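Local coordinates for protein R.Ecl18kI (Enterobacter cloacae, PDB 2GB7) that recognises the double-stranded DNA sequence 5'-CCNGG-3' and cuts it ahead of the first cytosine, flipping nucleotides out of the helix to set its specificity, at residues H104-D107 and L108-N112; N112-S115 and R116-R119; K10-I13 and S14-K18; D92-R95 and D96-E100. The protein carries 1 engineered substitution. One frame throughout, in Å; residues are numbered along the deposited sequence.

Contact 1 (H104-D107 and L108-N112); sequences HIYD and LALSN. With nucleotides of chain A.
Tyr106 and Leu110, one helical turn apart, come together at the phosphate of DG6 of chain A. Tyr106 OH donates to it, with 3.0 Å to OP2, and that oxygen lies at the ring edge, in the ring plane. The hydroxyl of Ser111 donates to the phosphate of DG8 of the same strand, its OG lying 2.7 Å from OP1, with Arg17 of helix 6-20 close by. Behind these groups the carbonyls accept the N-H groups of the next turn, Tyr106 O receiving Leu110 N at 2.8 Å and Asp107 O receiving Ser111 N at 2.9 Å. The tyrosine CG stands opposite the backbone N (chi1 174°), which carries the ring forward along the helix toward Leu110. Leu110 CB lies over one ring face, while its CD2 reaches CE2 of Tyr106 at 3.9 Å and OP2 of DG6 at 3.6 Å. The Leu110 methyl thus flanks the phosphate oxygen beside its hydroxyl donor. Leu108 turns to helix 49-77 and to Ile13 of helix 6-20, whereas Ile105 and Ala109 meet their counterparts in the second subunit. Two neutral hydroxyls grip two phosphates here, consistent with contact to the DNA backbone rather than direct reading of bases.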
# COMPACT_ATOMS: atom_id res chain seq x y z
N HIS F 104 -5.83 -10.71 -20.33
CA HIS F 104 -4.97 -11.85 -19.99
C HIS F 104 -3.56 -11.42 -19.62
O HIS F 104 -3.05 -11.77 -18.55
CB HIS F 104 -4.90 -12.83 -21.17
CG HIS F 104 -6.21 -13.43 -21.54
ND1 HIS F 104 -7.11 -12.80 -22.38
CD2 HIS F 104 -6.78 -14.62 -21.21
CE1 HIS F 104 -8.16 -13.58 -22.56
NE2 HIS F 104 -7.99 -14.68 -21.86
N ILE F 105 -2.92 -10.67 -20.53
CA ILE F 105 -1.54 -10.23 -20.37
C ILE F 105 -1.45 -9.33 -19.15
O ILE F 105 -0.56 -9.49 -18.29
CB ILE F 105 -1.05 -9.49 -21.63
CG1 ILE F 105 -0.98 -10.47 -22.80
CG2 ILE F 105 0.35 -8.89 -21.42
CD1 ILE F 105 -0.63 -9.81 -24.13
N TYR F 106 -2.40 -8.41 -19.04
CA TYR F 106 -2.46 -7.52 -17.88
C TYR F 106 -2.64 -8.33 -16.59
O TYR F 106 -1.95 -8.06 -15.61
CB TYR F 106 -3.55 -6.46 -18.04
CG TYR F 106 -3.73 -5.64 -16.77
CD1 TYR F 106 -2.86 -4.61 -16.44
CD2 TYR F 106 -4.77 -5.93 -15.89
CE1 TYR F 106 -3.01 -3.88 -15.25
CE2 TYR F 106 -4.94 -5.20 -14.70
CZ TYR F 106 -4.06 -4.18 -14.40
OH TYR F 106 -4.23 -3.45 -13.23
N ASP F 107 -3.56 -9.29 -16.57
CA ASP F 107 -3.80 -10.10 -15.37
C ASP F 107 -2.57 -10.89 -14.92
O ASP F 107 -2.30 -11.03 -13.71
CB ASP F 107 -4.94 -11.07 -15.61
CG ASP F 107 -6.29 -10.37 -15.61
OD1 ASP F 107 -6.35 -9.17 -15.26
OD2 ASP F 107 -7.27 -11.05 -15.97
N LEU F 108 -1.84 -11.43 -15.88
CA LEU F 108 -0.56 -12.07 -15.56
C LEU F 108 0.43 -11.11 -14.93
O LEU F 108 1.03 -11.42 -13.90
CB LEU F 108 0.06 -12.69 -16.81
CG LEU F 108 1.45 -13.31 -16.70
CD1 LEU F 108 1.48 -14.45 -15.70
CD2 LEU F 108 1.93 -13.83 -18.06
N ALA F 109 0.65 -9.96 -15.56
CA ALA F 109 1.61 -9.00 -15.01
C ALA F 109 1.15 -8.51 -13.64
O ALA F 109 1.96 -8.36 -12.73
CB ALA F 109 1.78 -7.83 -15.94
N LEU F 110 -0.15 -8.26 -13.52
CA LEU F 110 -0.71 -7.85 -12.24
C LEU F 110 -0.41 -8.88 -11.14
O LEU F 110 0.06 -8.51 -10.06
CB LEU F 110 -2.23 -7.61 -12.31
CG LEU F 110 -2.97 -7.21 -11.02
CD1 LEU F 110 -2.41 -5.91 -10.42
CD2 LEU F 110 -4.47 -7.07 -11.36
N SER F 111 -0.68 -10.15 -11.44
CA SER F 111 -0.43 -11.25 -10.50
C SER F 111 1.05 -11.26 -10.11
O SER F 111 1.37 -11.41 -8.91
CB SER F 111 -0.83 -12.58 -11.16
OG SER F 111 -0.72 -13.65 -10.25
N ASN F 112 1.93 -11.10 -11.10
CA ASN F 112 3.39 -10.97 -10.87
C ASN F 112 3.80 -9.84 -9.93
O ASN F 112 4.60 -10.07 -9.00
CB ASN F 112 4.14 -10.78 -12.19
CG ASN F 112 4.27 -12.06 -12.98
OD1 ASN F 112 3.89 -13.15 -12.54
ND2 ASN F 112 4.83 -11.93 -14.17
P DG A 6 -6.40 -3.31 -10.40
OP1 DG A 6 -5.36 -2.25 -10.44
OP2 DG A 6 -6.61 -4.16 -11.60
O5' DG A 6 -6.11 -4.29 -9.19
C5' DG A 6 -5.57 -3.81 -7.96
C4' DG A 6 -5.37 -4.97 -7.02
O4' DG A 6 -4.69 -4.55 -5.82
C3' DG A 6 -6.66 -5.64 -6.56
O3' DG A 6 -6.42 -7.04 -6.48
C2' DG A 6 -6.86 -5.08 -5.17
C1' DG A 6 -5.42 -5.01 -4.70
N9 DG A 6 -5.12 -4.15 -3.57
C8 DG A 6 -5.96 -3.34 -2.86
N7 DG A 6 -5.36 -2.71 -1.88
C5 DG A 6 -4.04 -3.15 -1.96
C6 DG A 6 -2.91 -2.83 -1.16
O6 DG A 6 -2.84 -2.10 -0.17
N1 DG A 6 -1.76 -3.49 -1.61
C2 DG A 6 -1.71 -4.34 -2.68
N2 DG A 6 -0.51 -4.86 -2.98
N3 DG A 6 -2.76 -4.65 -3.42
C4 DG A 6 -3.88 -4.02 -3.01
P DG A 8 -3.23 -13.71 -7.40
OP1 DG A 8 -2.66 -14.44 -8.57
OP2 DG A 8 -4.43 -14.24 -6.71
O5' DG A 8 -2.04 -13.54 -6.36
C5' DG A 8 -0.87 -12.84 -6.74
C4' DG A 8 0.12 -12.80 -5.60
O4' DG A 8 -0.35 -11.92 -4.56
C3' DG A 8 0.39 -14.15 -4.94
O3' DG A 8 1.78 -14.24 -4.64
C2' DG A 8 -0.44 -14.08 -3.67
C1' DG A 8 -0.37 -12.61 -3.32
N9 DG A 8 -1.49 -12.08 -2.55
C8 DG A 8 -2.82 -12.09 -2.91
N7 DG A 8 -3.59 -11.50 -2.04
C5 DG A 8 -2.72 -11.09 -1.03
C6 DG A 8 -2.98 -10.39 0.17
O6 DG A 8 -4.07 -9.98 0.61
N1 DG A 8 -1.82 -10.18 0.90
C2 DG A 8 -0.56 -10.59 0.52
N2 DG A 8 0.44 -10.30 1.37
N3 DG A 8 -0.31 -11.24 -0.60
C4 DG A 8 -1.42 -11.45 -1.33

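Contact 2 (N112-S115 and R116-R119); sequences NTQS and RRSR. With nucleotides of chain B; nucleotides of chain A.
The guanidinium of Arg117 turns one edge to Thr113: NE (2.9 Å) and NH2 (3.0 Å) both donate to OG1, which sits only 3° out of the guanidinium plane. Over one face, offset toward the rim, lies the sugar oxygen O4' of DG6 of chain B, and N2 of that guanine sits at the edge. The amide of Gln114 crosses the same group at 82°, its OE1 resting 3.5 Å from Arg117 CD. The hydrogen bond of OE1 is to Arg117 of the second subunit. With its OG1 set opposite the backbone N (chi1 -171°), Thr113 accepts from the arginine and donates a hydrogen bond to OP1 of DG6 of chain B at 2.6 Å. The outstretched Arg116 reaches OP2 of that phosphate through NH1, 3.0 Å away, while NH2 forms a salt bridge with Glu68. Bases of chain A are met from the minor-groove side: N2 of DG7 donates to Gln114 O at 3.1 Å, and N2 of DG8 to Ser118 OG at 3.0 Å. Gln114 NE2 bonds a guanine N3 as well, and Ser118 OG a sugar. Away from the DNA, Asn112 and Arg116 lean on helix 49-77, Arg119 packs between that helix and helix 24-34, and Arg117 touches Leu110 of the second subunit.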
# COMPACT_ATOMS: atom_id res chain seq x y z
N ASN F 112 1.93 -11.10 -11.10
CA ASN F 112 3.39 -10.97 -10.87
C ASN F 112 3.80 -9.84 -9.93
O ASN F 112 4.60 -10.07 -9.00
CB ASN F 112 4.14 -10.78 -12.19
CG ASN F 112 4.27 -12.06 -12.98
OD1 ASN F 112 3.89 -13.15 -12.54
ND2 ASN F 112 4.83 -11.93 -14.17
N THR F 113 3.27 -8.63 -10.14
CA THR F 113 3.67 -7.54 -9.23
C THR F 113 3.09 -7.72 -7.84
O THR F 113 3.71 -7.33 -6.84
CB THR F 113 3.37 -6.10 -9.76
OG1 THR F 113 3.98 -5.14 -8.88
CG2 THR F 113 1.85 -5.84 -9.94
N GLN F 114 1.90 -8.31 -7.77
CA GLN F 114 1.31 -8.54 -6.43
C GLN F 114 2.08 -9.60 -5.65
O GLN F 114 2.27 -9.50 -4.41
CB GLN F 114 -0.15 -8.92 -6.55
CG GLN F 114 -1.01 -7.85 -7.21
CD GLN F 114 -1.24 -6.64 -6.31
OE1 GLN F 114 -0.30 -5.88 -5.98
NE2 GLN F 114 -2.47 -6.48 -5.85
N SER F 115 2.55 -10.61 -6.38
CA SER F 115 3.41 -11.61 -5.78
C SER F 115 4.74 -10.96 -5.36
O SER F 115 5.20 -11.18 -4.25
CB SER F 115 3.65 -12.76 -6.75
OG SER F 115 4.71 -13.61 -6.33
N ARG F 116 5.36 -10.20 -6.26
CA ARG F 116 6.59 -9.47 -5.94
C ARG F 116 6.49 -8.62 -4.67
O ARG F 116 7.41 -8.62 -3.84
CB ARG F 116 6.99 -8.57 -7.08
CG ARG F 116 7.55 -9.27 -8.30
CD ARG F 116 7.98 -8.18 -9.25
NE ARG F 116 8.64 -8.72 -10.44
CZ ARG F 116 9.49 -8.05 -11.19
NH1 ARG F 116 9.77 -6.78 -10.94
NH2 ARG F 116 10.04 -8.64 -12.25
N ARG F 117 5.39 -7.89 -4.53
CA ARG F 117 5.19 -7.01 -3.35
C ARG F 117 5.12 -7.84 -2.09
O ARG F 117 5.83 -7.55 -1.10
CB ARG F 117 3.93 -6.17 -3.55
CG ARG F 117 4.14 -5.07 -4.59
CD ARG F 117 2.82 -4.52 -5.09
NE ARG F 117 2.96 -3.99 -6.45
CZ ARG F 117 2.55 -2.81 -6.91
NH1 ARG F 117 1.93 -1.92 -6.13
NH2 ARG F 117 2.76 -2.53 -8.20
N SER F 118 4.28 -8.88 -2.11
CA SER F 118 4.13 -9.75 -0.95
C SER F 118 5.42 -10.48 -0.57
O SER F 118 5.85 -10.46 0.61
CB SER F 118 3.02 -10.76 -1.17
OG SER F 118 2.87 -11.44 0.07
N ARG F 119 6.05 -11.04 -1.59
CA ARG F 119 7.35 -11.71 -1.46
C ARG F 119 8.46 -10.78 -1.02
O ARG F 119 9.26 -11.18 -0.18
CB ARG F 119 7.76 -12.41 -2.76
CG ARG F 119 6.83 -13.58 -3.11
CD ARG F 119 7.26 -14.30 -4.38
NE ARG F 119 8.62 -14.75 -4.20
CZ ARG F 119 8.96 -16.01 -3.95
NH1 ARG F 119 8.05 -16.97 -3.96
NH2 ARG F 119 10.24 -16.30 -3.71
P DG B 6 7.36 -4.68 -8.48
OP1 DG B 6 6.32 -5.46 -7.75
OP2 DG B 6 7.65 -5.00 -9.90
O5' DG B 6 6.99 -3.14 -8.43
C5' DG B 6 6.43 -2.54 -7.26
C4' DG B 6 6.16 -1.08 -7.53
O4' DG B 6 5.29 -0.51 -6.52
C3' DG B 6 7.40 -0.19 -7.56
O3' DG B 6 7.20 0.80 -8.56
C2' DG B 6 7.37 0.48 -6.19
C1' DG B 6 5.89 0.67 -6.03
N9 DG B 6 5.38 0.90 -4.69
C8 DG B 6 6.07 0.99 -3.50
N7 DG B 6 5.29 1.24 -2.48
C5 DG B 6 4.01 1.31 -3.03
C6 DG B 6 2.76 1.57 -2.43
O6 DG B 6 2.51 1.81 -1.24
N1 DG B 6 1.72 1.54 -3.36
C2 DG B 6 1.88 1.30 -4.71
N2 DG B 6 0.77 1.30 -5.45
N3 DG B 6 3.04 1.08 -5.28
C4 DG B 6 4.06 1.10 -4.39
P DG A 8 -3.23 -13.71 -7.40
OP1 DG A 8 -2.66 -14.44 -8.57
OP2 DG A 8 -4.43 -14.24 -6.71
O5' DG A 8 -2.04 -13.54 -6.36
C5' DG A 8 -0.87 -12.84 -6.74
C4' DG A 8 0.12 -12.80 -5.60
O4' DG A 8 -0.35 -11.92 -4.56
C3' DG A 8 0.39 -14.15 -4.94
O3' DG A 8 1.78 -14.24 -4.64
C2' DG A 8 -0.44 -14.08 -3.67
C1' DG A 8 -0.37 -12.61 -3.32
N9 DG A 8 -1.49 -12.08 -2.55
C8 DG A 8 -2.82 -12.09 -2.91
N7 DG A 8 -3.59 -11.50 -2.04
C5 DG A 8 -2.72 -11.09 -1.03
C6 DG A 8 -2.98 -10.39 0.17
O6 DG A 8 -4.07 -9.98 0.61
N1 DG A 8 -1.82 -10.18 0.90
C2 DG A 8 -0.56 -10.59 0.52
N2 DG A 8 0.44 -10.30 1.37
N3 DG A 8 -0.31 -11.24 -0.60
C4 DG A 8 -1.42 -11.45 -1.33
P DG A 7 -7.55 -8.10 -6.92
OP1 DG A 7 -8.19 -7.59 -8.17
OP2 DG A 7 -8.39 -8.41 -5.75
O5' DG A 7 -6.67 -9.38 -7.29
C5' DG A 7 -5.68 -9.29 -8.31
C4' DG A 7 -4.41 -9.99 -7.88
O4' DG A 7 -3.78 -9.26 -6.80
C3' DG A 7 -4.57 -11.43 -7.39
O3' DG A 7 -3.46 -12.19 -7.89
C2' DG A 7 -4.56 -11.28 -5.88
C1' DG A 7 -3.64 -10.09 -5.66
N9 DG A 7 -3.96 -9.27 -4.49
C8 DG A 7 -5.20 -8.86 -4.07
N7 DG A 7 -5.17 -8.12 -3.00
C5 DG A 7 -3.82 -8.02 -2.68
C6 DG A 7 -3.17 -7.34 -1.63
O6 DG A 7 -3.68 -6.64 -0.74
N1 DG A 7 -1.79 -7.51 -1.67
C2 DG A 7 -1.12 -8.25 -2.61
N2 DG A 7 0.21 -8.30 -2.48
N3 DG A 7 -1.71 -8.89 -3.62
C4 DG A 7 -3.06 -8.74 -3.59

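Contact 3 (K10-I13 and S14-K18); sequences KTLI and SKERK. With nucleotides of chain A.
Leu12 with Glu16 and Ile13 with Arg17 make the firm side of this helix, each pair lying side by side and pointing the same way, one turn apart. Leu12 CD1 rests 3.6 Å from CG of Glu16, so it is the aliphatic part of the acid that packs. A bend at chi2 (-75°) lifts the carboxylate, yet OE1 still passes 3.7 Å from Leu12 CD1. In the second pair the branch methyl CG2 of Ile13 meets NH2 of Arg17 at 3.5 Å. The arginine folds at chi3 (-54°), which turns its guanidinium toward helix 102-134, where NH2 bonds both Ser111 OG and Asn112 OD1. Its methylene CD lies against the phosphate of DC9 of chain A, 3.4 Å from OP1, a close approach without a hydrogen bond, although the arginine's charge would still favour the phosphate. Beneath the pairs run ordinary helical bonds, Leu12 O to Glu16 N and Ile13 O to Arg17 N, both 2.8 Å. The other side is looser. Thr11 and Lys15, both exposed, meet through the backbone bond and Lys15 CB, 3.4 Å from Thr11 O. Ser14 lies by a DNA phosphate, its OG at best weakly held by Lys10 O, 3.4 Å away. The Lys10 side chain touches Asp107 of helix 102-134. Two i/i+4 pairs thus form the inward face, against Met75 and Phe71 of helix 49-77, with exposed Thr11 and Lys15 on the outer side, as in an amphipathic helix whose packed face here also carries an acid and an arginine.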
# COMPACT_ATOMS: atom_id res chain seq x y z
N LYS F 10 -6.23 -16.77 -14.91
CA LYS F 10 -5.89 -16.44 -13.51
C LYS F 10 -5.75 -17.69 -12.66
O LYS F 10 -4.81 -17.81 -11.84
CB LYS F 10 -6.94 -15.52 -12.89
CG LYS F 10 -6.94 -14.10 -13.43
CD LYS F 10 -8.01 -13.30 -12.73
CE LYS F 10 -8.92 -12.59 -13.71
NZ LYS F 10 -10.05 -11.88 -13.01
N THR F 11 -6.68 -18.64 -12.84
CA THR F 11 -6.67 -19.87 -12.06
C THR F 11 -5.43 -20.72 -12.35
O THR F 11 -4.79 -21.25 -11.43
CB THR F 11 -7.97 -20.66 -12.25
OG1 THR F 11 -9.06 -19.87 -11.75
CG2 THR F 11 -7.93 -21.99 -11.49
N LEU F 12 -5.09 -20.81 -13.63
CA LEU F 12 -3.89 -21.50 -14.06
C LEU F 12 -2.63 -20.82 -13.49
O LEU F 12 -1.73 -21.50 -13.00
CB LEU F 12 -3.84 -21.57 -15.59
CG LEU F 12 -2.56 -22.03 -16.27
CD1 LEU F 12 -2.24 -23.49 -15.97
CD2 LEU F 12 -2.67 -21.80 -17.77
N ILE F 13 -2.58 -19.49 -13.54
CA ILE F 13 -1.40 -18.73 -13.09
C ILE F 13 -1.14 -19.01 -11.61
O ILE F 13 -0.01 -19.27 -11.21
CB ILE F 13 -1.55 -17.19 -13.36
CG1 ILE F 13 -1.50 -16.85 -14.85
CG2 ILE F 13 -0.45 -16.39 -12.64
CD1 ILE F 13 -2.00 -15.46 -15.16
N SER F 14 -2.21 -18.99 -10.83
CA SER F 14 -2.14 -19.28 -9.39
C SER F 14 -1.71 -20.71 -9.10
O SER F 14 -0.89 -20.95 -8.21
CB SER F 14 -3.48 -18.98 -8.74
OG SER F 14 -3.68 -17.59 -8.67
N LYS F 15 -2.24 -21.66 -9.87
CA LYS F 15 -1.89 -23.07 -9.74
C LYS F 15 -0.41 -23.26 -10.04
O LYS F 15 0.30 -23.93 -9.29
CB LYS F 15 -2.76 -23.92 -10.67
CG LYS F 15 -2.59 -25.44 -10.52
CD LYS F 15 -3.51 -26.16 -11.49
CE LYS F 15 -3.13 -27.63 -11.68
NZ LYS F 15 -3.88 -28.57 -10.79
N GLU F 16 0.04 -22.65 -11.13
CA GLU F 16 1.41 -22.78 -11.60
C GLU F 16 2.39 -22.09 -10.69
O GLU F 16 3.47 -22.60 -10.48
CB GLU F 16 1.56 -22.22 -13.01
CG GLU F 16 0.83 -23.05 -14.08
CD GLU F 16 1.52 -24.36 -14.42
OE1 GLU F 16 0.87 -25.21 -15.08
OE2 GLU F 16 2.71 -24.55 -14.07
N ARG F 17 2.02 -20.91 -10.19
CA ARG F 17 2.89 -20.18 -9.27
C ARG F 17 3.15 -20.98 -8.00
O ARG F 17 4.29 -21.07 -7.54
CB ARG F 17 2.31 -18.81 -8.91
CG ARG F 17 3.36 -17.88 -8.29
CD ARG F 17 2.79 -16.52 -7.87
NE ARG F 17 2.10 -15.85 -8.97
CZ ARG F 17 2.69 -15.13 -9.91
NH1 ARG F 17 4.02 -15.03 -9.94
NH2 ARG F 17 1.95 -14.57 -10.87
N LYS F 18 2.09 -21.53 -7.43
CA LYS F 18 2.20 -22.37 -6.23
C LYS F 18 3.09 -23.59 -6.47
O LYS F 18 3.90 -23.95 -5.60
CB LYS F 18 0.82 -22.81 -5.76
CG LYS F 18 0.83 -23.62 -4.48
CD LYS F 18 -0.54 -24.19 -4.19
CE LYS F 18 -0.56 -25.70 -4.37
NZ LYS F 18 -1.92 -26.25 -4.11
P DC A 9 2.41 -15.64 -4.19
OP1 DC A 9 3.81 -15.64 -4.70
OP2 DC A 9 1.50 -16.75 -4.55
O5' DC A 9 2.48 -15.51 -2.61
C5' DC A 9 3.40 -14.60 -2.01
C4' DC A 9 3.31 -14.66 -0.50
O4' DC A 9 2.06 -14.06 -0.07
C3' DC A 9 3.34 -16.06 0.10
O3' DC A 9 4.01 -16.03 1.37
C2' DC A 9 1.87 -16.35 0.38
C1' DC A 9 1.37 -14.97 0.76
N1 DC A 9 -0.07 -14.74 0.56
C2 DC A 9 -0.74 -13.86 1.42
O2 DC A 9 -0.09 -13.29 2.32
N3 DC A 9 -2.07 -13.65 1.25
C4 DC A 9 -2.72 -14.28 0.27
N4 DC A 9 -4.03 -14.04 0.14
C5 DC A 9 -2.06 -15.18 -0.62
C6 DC A 9 -0.75 -15.38 -0.43

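Contact 4 (D92-R95 and D96-E100); sequences DAIR and DFTME
Asp92 O, Ala93 O and Ile94 O accept Asp96 N, Phe97 N and Thr98 N in turn, with 2.8 Å between Ile94 O and Thr98 N. Near the helix end Asp96 O takes two donors, Met99 N at 2.9 Å and Glu100 N at 2.7 Å. Thr98 turns its hydroxyl back to the preceding turn: OG1 occupies the crowded position between backbone N and carbonyl carbon (chi1 61°) and donates to Arg95 O at a notably short 2.5 Å. Thr98 OG1 also accepts from a water, 2.7 Å away, that in turn receives NH2 of Arg95 at 3.0 Å, in the guanidinium plane. A bent Arg95 chain thus returns, through the water, to the hydroxyl bonded to its own carbonyl. On the other side of Thr98 its methyl CG2 crosses Ile94 CG2 at 4.2 Å, a light contact. Asp96 sends its carboxylate outward to a salt bridge with Arg84 of helix 82-85. The helix is part of the dimer interface: Ile94 packs on Ile85 and Phe97 on Ile94 of the second subunit, whose Thr73, on its helix 49-77, bonds Thr98 O. Within its own chain Phe97 meets the ring of Tyr101, just before helix 102-134.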
# COMPACT_ATOMS: atom_id res chain seq x y z
N ASP F 92 1.58 -9.36 -38.34
CA ASP F 92 0.16 -9.40 -38.03
C ASP F 92 -0.15 -10.36 -36.89
O ASP F 92 -1.10 -10.14 -36.15
CB ASP F 92 -0.65 -9.80 -39.26
CG ASP F 92 -0.93 -8.63 -40.19
OD1 ASP F 92 -0.76 -7.46 -39.78
OD2 ASP F 92 -1.34 -8.88 -41.33
N ALA F 93 0.63 -11.43 -36.78
CA ALA F 93 0.47 -12.42 -35.72
C ALA F 93 0.68 -11.76 -34.35
O ALA F 93 -0.18 -11.84 -33.46
CB ALA F 93 1.45 -13.55 -35.92
N ILE F 94 1.82 -11.08 -34.20
CA ILE F 94 2.13 -10.35 -32.97
C ILE F 94 1.09 -9.27 -32.72
O ILE F 94 0.55 -9.16 -31.61
CB ILE F 94 3.55 -9.75 -33.01
CG1 ILE F 94 4.59 -10.87 -33.02
CG2 ILE F 94 3.76 -8.80 -31.82
CD1 ILE F 94 5.89 -10.50 -33.70
N ARG F 95 0.79 -8.48 -33.75
CA ARG F 95 -0.20 -7.41 -33.62
C ARG F 95 -1.49 -7.94 -33.03
O ARG F 95 -2.06 -7.35 -32.12
CB ARG F 95 -0.45 -6.74 -34.98
CG ARG F 95 0.01 -5.28 -35.06
CD ARG F 95 -0.74 -4.42 -34.07
NE ARG F 95 -1.24 -3.19 -34.67
CZ ARG F 95 -1.41 -2.04 -34.01
NH1 ARG F 95 -1.88 -0.98 -34.66
NH2 ARG F 95 -1.10 -1.95 -32.72
N ASP F 96 -1.94 -9.08 -33.56
CA ASP F 96 -3.14 -9.77 -33.11
C ASP F 96 -2.99 -10.20 -31.66
O ASP F 96 -3.88 -9.99 -30.84
CB ASP F 96 -3.39 -10.99 -33.99
CG ASP F 96 -4.67 -11.71 -33.64
OD1 ASP F 96 -5.76 -11.15 -33.89
OD2 ASP F 96 -4.59 -12.85 -33.13
N PHE F 97 -1.87 -10.82 -31.34
CA PHE F 97 -1.58 -11.19 -29.97
C PHE F 97 -1.74 -9.99 -29.05
O PHE F 97 -2.38 -10.09 -28.00
CB PHE F 97 -0.17 -11.75 -29.87
CG PHE F 97 0.13 -12.40 -28.56
CD1 PHE F 97 -0.35 -13.68 -28.28
CD2 PHE F 97 0.91 -11.75 -27.62
CE1 PHE F 97 -0.05 -14.29 -27.06
CE2 PHE F 97 1.20 -12.34 -26.39
CZ PHE F 97 0.73 -13.63 -26.12
N THR F 98 -1.15 -8.85 -29.43
CA THR F 98 -1.22 -7.64 -28.59
C THR F 98 -2.65 -7.10 -28.49
O THR F 98 -2.95 -6.31 -27.57
CB THR F 98 -0.28 -6.51 -29.09
OG1 THR F 98 -0.64 -6.13 -30.42
CG2 THR F 98 1.19 -6.96 -29.07
N MET F 99 -3.52 -7.52 -29.41
CA MET F 99 -4.91 -7.04 -29.45
C MET F 99 -5.94 -7.98 -28.82
O MET F 99 -6.92 -7.51 -28.23
CB MET F 99 -5.33 -6.69 -30.88
CG MET F 99 -4.46 -5.64 -31.57
SD MET F 99 -5.30 -4.84 -32.94
CE MET F 99 -6.72 -4.21 -32.00
N GLU F 100 -5.74 -9.29 -28.96
CA GLU F 100 -6.74 -10.28 -28.52
C GLU F 100 -6.69 -10.61 -27.03
O GLU F 100 -7.70 -11.02 -26.46
CB GLU F 100 -6.60 -11.58 -29.31
CG GLU F 100 -7.93 -12.25 -29.63
CD GLU F 100 -8.93 -11.34 -30.35
OE1 GLU F 100 -8.60 -10.18 -30.65
OE2 GLU F 100 -10.07 -11.81 -30.61
O HOH W 1 0.47 -3.70 -30.80

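Contacts 1 and 2 are consecutive stretches of helix 102-134, sharing Asn112, with centres 11 Å apart; the first takes hold of phosphates of one strand, and the second binds a phosphate of the other strand and adds base contacts from the minor-groove side. Contact 3 is a separate helix laid beside them, joined through Arg17 NH2, which lies 2.9 Å from both Ser111 OG and Asn112 OD1. It too meets a phosphate of chain A, so all three border the bound DNA. Contact 4 stands apart, about 16 Å from the nucleic acid at the nearest atom, and meets contact 1 where Phe97 CE2 approaches Ile105 CD1 at 3.9 Å. Contacts 1, 2 and 4 all reach the second subunit, so the helix that binds the DNA also packs in the dimer.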